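PDB 3LWU: succinylglutamate desuccinylase/aspartoacylase from Shewanella frigidimarina, which binds a zinc ion and is probably a hydrolase acting on ester bonds. Local coordinates for residues H314-G319 / Q353-P358. Numbering follows the deposited sequence.
With SO4 (sulfate ion), chain D.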
ATOM      1  N   HIS A 314       9.432 -15.224  16.230  1.00 13.56           N
ATOM      2  CA  HIS A 314       8.202 -15.096  15.423  1.00 13.95           C
ATOM      3  C   HIS A 314       6.988 -15.452  16.255  1.00 13.52           C
ATOM      4  O   HIS A 314       7.059 -16.314  17.120  1.00 12.56           O
ATOM      5  CB  HIS A 314       8.259 -16.008  14.197  1.00 14.26           C
ATOM      6  CG  HIS A 314       9.414 -15.710  13.289  1.00 15.68           C
ATOM      7  ND1 HIS A 314      10.614 -16.375  13.378  1.00 15.03           N
ATOM      8  CD2 HIS A 314       9.564 -14.794  12.302  1.00 16.92           C
ATOM      9  CE1 HIS A 314      11.448 -15.908  12.465  1.00 14.56           C
ATOM     10  NE2 HIS A 314      10.840 -14.951  11.796  1.00 17.29           N
ATOM     11  N   ALA A 315       5.879 -14.753  16.016  1.00 13.18           N
ATOM     12  CA  ALA A 315       4.643 -15.039  16.702  1.00 13.04           C
ATOM     13  C   ALA A 315       4.294 -16.517  16.563  1.00 13.10           C
ATOM     14  O   ALA A 315       4.168 -17.015  15.461  1.00 13.30           O
ATOM     15  CB  ALA A 315       3.465 -14.105  16.182  1.00 11.62           C
ATOM     16  N   PRO A 316       4.103 -17.222  17.685  1.00 13.52           N
ATOM     17  CA  PRO A 316       3.741 -18.644  17.577  1.00 14.27           C
ATOM     18  C   PRO A 316       2.267 -18.811  17.189  1.00 14.32           C
ATOM     19  O   PRO A 316       1.874 -19.858  16.736  1.00 15.42           O
ATOM     20  CB  PRO A 316       4.016 -19.193  18.995  1.00 13.97           C
ATOM     21  CG  PRO A 316       3.720 -17.975  19.870  1.00 14.36           C
ATOM     22  CD  PRO A 316       4.213 -16.781  19.084  1.00 14.05           C
ATOM     23  N   LYS A 317       1.472 -17.776  17.369  1.00 14.25           N
ATOM     24  CA  LYS A 317       0.078 -17.732  16.858  1.00 14.59           C
ATOM     25  C   LYS A 317      -0.308 -16.262  16.607  1.00 13.41           C
ATOM     26  O   LYS A 317       0.381 -15.357  17.051  1.00 12.45           O
ATOM     27  CB  LYS A 317      -0.888 -18.370  17.859  1.00 15.57           C
ATOM     28  CG  LYS A 317      -1.056 -17.560  19.165  1.00 17.90           C
ATOM     29  CD  LYS A 317      -1.986 -18.258  20.215  1.00 19.61           C
ATOM     30  CE  LYS A 317      -2.428 -17.275  21.344  1.00 18.29           C
ATOM     31  NZ  LYS A 317      -3.285 -17.944  22.395  1.00 18.22           N
ATOM     32  N   ALA A 318      -1.386 -16.041  15.876  1.00 12.66           N
ATOM     33  CA  ALA A 318      -1.815 -14.725  15.546  1.00 13.19           C
ATOM     34  C   ALA A 318      -2.499 -14.121  16.785  1.00 12.96           C
ATOM     35  O   ALA A 318      -3.020 -14.867  17.629  1.00 12.74           O
ATOM     36  CB  ALA A 318      -2.832 -14.778  14.326  1.00 12.62           C
ATOM     37  N   GLY A 319      -2.535 -12.792  16.864  1.00 12.50           N
ATOM     38  CA  GLY A 319      -3.406 -12.126  17.820  1.00 13.51           C
ATOM     39  C   GLY A 319      -3.055 -10.664  18.027  1.00 13.61           C
ATOM     40  O   GLY A 319      -2.386 -10.053  17.207  1.00 14.08           O
ATOM     41  N   GLN A 353      -2.563 -15.045  26.936  1.00 21.70           N
ATOM     42  CA  GLN A 353      -1.465 -15.988  27.102  1.00 20.85           C
ATOM     43  C   GLN A 353      -0.171 -15.193  27.218  1.00 19.29           C
ATOM     44  O   GLN A 353       0.138 -14.371  26.334  1.00 17.19           O
ATOM     45  CB  GLN A 353      -1.435 -16.983  25.907  1.00 21.16           C
ATOM     46  CG  GLN A 353      -0.278 -17.994  25.951  1.00 25.66           C
ATOM     47  CD  GLN A 353      -0.173 -18.939  24.696  1.00 28.66           C
ATOM     48  OE1 GLN A 353      -0.538 -18.584  23.567  1.00 28.52           O
ATOM     49  NE2 GLN A 353       0.338 -20.133  24.927  1.00 25.71           N
ATOM     50  N   ALA A 354       0.567 -15.442  28.308  1.00 18.18           N
ATOM     51  CA  ALA A 354       1.918 -14.909  28.514  1.00 17.50           C
ATOM     52  C   ALA A 354       2.873 -15.761  27.724  1.00 17.33           C
ATOM     53  O   ALA A 354       2.775 -16.967  27.791  1.00 17.18           O
ATOM     54  CB  ALA A 354       2.310 -14.951  30.038  1.00 16.72           C
ATOM     55  N   ILE A 355       3.775 -15.158  26.967  1.00 17.61           N
ATOM     56  CA  ILE A 355       4.773 -15.914  26.219  1.00 18.16           C
ATOM     57  C   ILE A 355       6.139 -15.532  26.777  1.00 19.00           C
ATOM     58  O   ILE A 355       6.449 -14.335  26.826  1.00 19.53           O
ATOM     59  CB  ILE A 355       4.784 -15.567  24.694  1.00 18.14           C
ATOM     60  CG1 ILE A 355       3.445 -15.871  24.031  1.00 17.27           C
ATOM     61  CG2 ILE A 355       5.904 -16.372  23.964  1.00 18.58           C
ATOM     62  CD1 ILE A 355       3.066 -17.339  24.078  1.00 16.35           C
ATOM     63  N   SER A 356       6.955 -16.515  27.186  1.00 18.44           N
ATOM     64  CA  SER A 356       8.328 -16.247  27.624  1.00 18.83           C
ATOM     65  C   SER A 356       9.335 -17.051  26.812  1.00 19.15           C
ATOM     66  O   SER A 356       8.945 -17.866  25.989  1.00 19.26           O
ATOM     67  CB  SER A 356       8.494 -16.578  29.104  1.00 19.08           C
ATOM     68  OG  SER A 356       8.197 -17.938  29.339  1.00 19.36           O
ATOM     69  N   LEU A 357      10.630 -16.812  27.039  1.00 19.11           N
ATOM     70  CA  LEU A 357      11.705 -17.511  26.311  1.00 18.99           C
ATOM     71  C   LEU A 357      12.425 -18.453  27.251  1.00 19.23           C
ATOM     72  O   LEU A 357      12.468 -18.206  28.458  1.00 19.15           O
ATOM     73  CB  LEU A 357      12.718 -16.517  25.738  1.00 18.55           C
ATOM     74  CG  LEU A 357      12.109 -15.579  24.705  1.00 19.28           C
ATOM     75  CD1 LEU A 357      13.143 -14.644  24.091  1.00 16.65           C
ATOM     76  CD2 LEU A 357      11.366 -16.379  23.598  1.00 17.81           C
ATOM     77  N   PRO A 358      13.002 -19.537  26.707  1.00 19.34           N
ATOM     78  CA  PRO A 358      13.692 -20.531  27.569  1.00 19.43           C
ATOM     79  C   PRO A 358      15.132 -20.173  28.013  1.00 18.99           C
ATOM     80  O   PRO A 358      15.686 -20.868  28.859  1.00 18.85           O
ATOM     81  CB  PRO A 358      13.699 -21.807  26.709  1.00 19.43           C
ATOM     82  CG  PRO A 358      13.689 -21.258  25.254  1.00 20.04           C
ATOM     83  CD  PRO A 358      12.795 -20.019  25.327  1.00 19.45           C
TER
HETATM   84  S   SO4 D 375      12.978 -14.719   8.563  1.00 76.20           S
HETATM   85  O1  SO4 D 375      14.225 -13.964   8.761  1.00 77.09           O
HETATM   86  O2  SO4 D 375      11.913 -14.129   9.391  1.00 73.03           O
HETATM   87  O3  SO4 D 375      12.605 -14.694   7.139  1.00 75.86           O
HETATM   88  O4  SO4 D 375      13.223 -16.104   8.976  1.00 74.50           O
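Lys317 reaches out from the loop 314-319 and brings the end of its chain to the amide oxygen of Gln353, the two side chains crossing at a slant. The bond from Lys317 NZ to Gln353 OE1 is weak at 3.1 Å, and Lys317 CE lies almost as near that oxygen, at 3.2 Å; the oxygen sits beside the CE-NZ bond rather than beyond the end of the chain, which fits the weakness of the bond. With CG set between its backbone N and carbonyl carbon (chi1 68°), the extended chain bridges backbones whose closest CA atoms, those of Pro316 and Ile355, are 9.1 Å apart. NZ has a second weak bond, to the carbonyl O of Gln350, just ahead of strand 352-356. Beside this polar bridge, Pro316 CG meets Ile355 CD1 at 4.3 Å, a light apolar touch, while Ile355 also packs on Phe313, Val338 and Ile340. At the other end of 314-319, His314 NE2 donates to in-plane O2 of a sulfate, probably from the crystallisation liquor, 2.8 Å away (N-H...O 157°); ND1 bonds to Phe166 O of the second subunit. Such sparse surface packing joins the loop leading into strand 319-323 to 352-356, an edge strand, within this chain, of the same small antiparallel sheet, away from the zinc site.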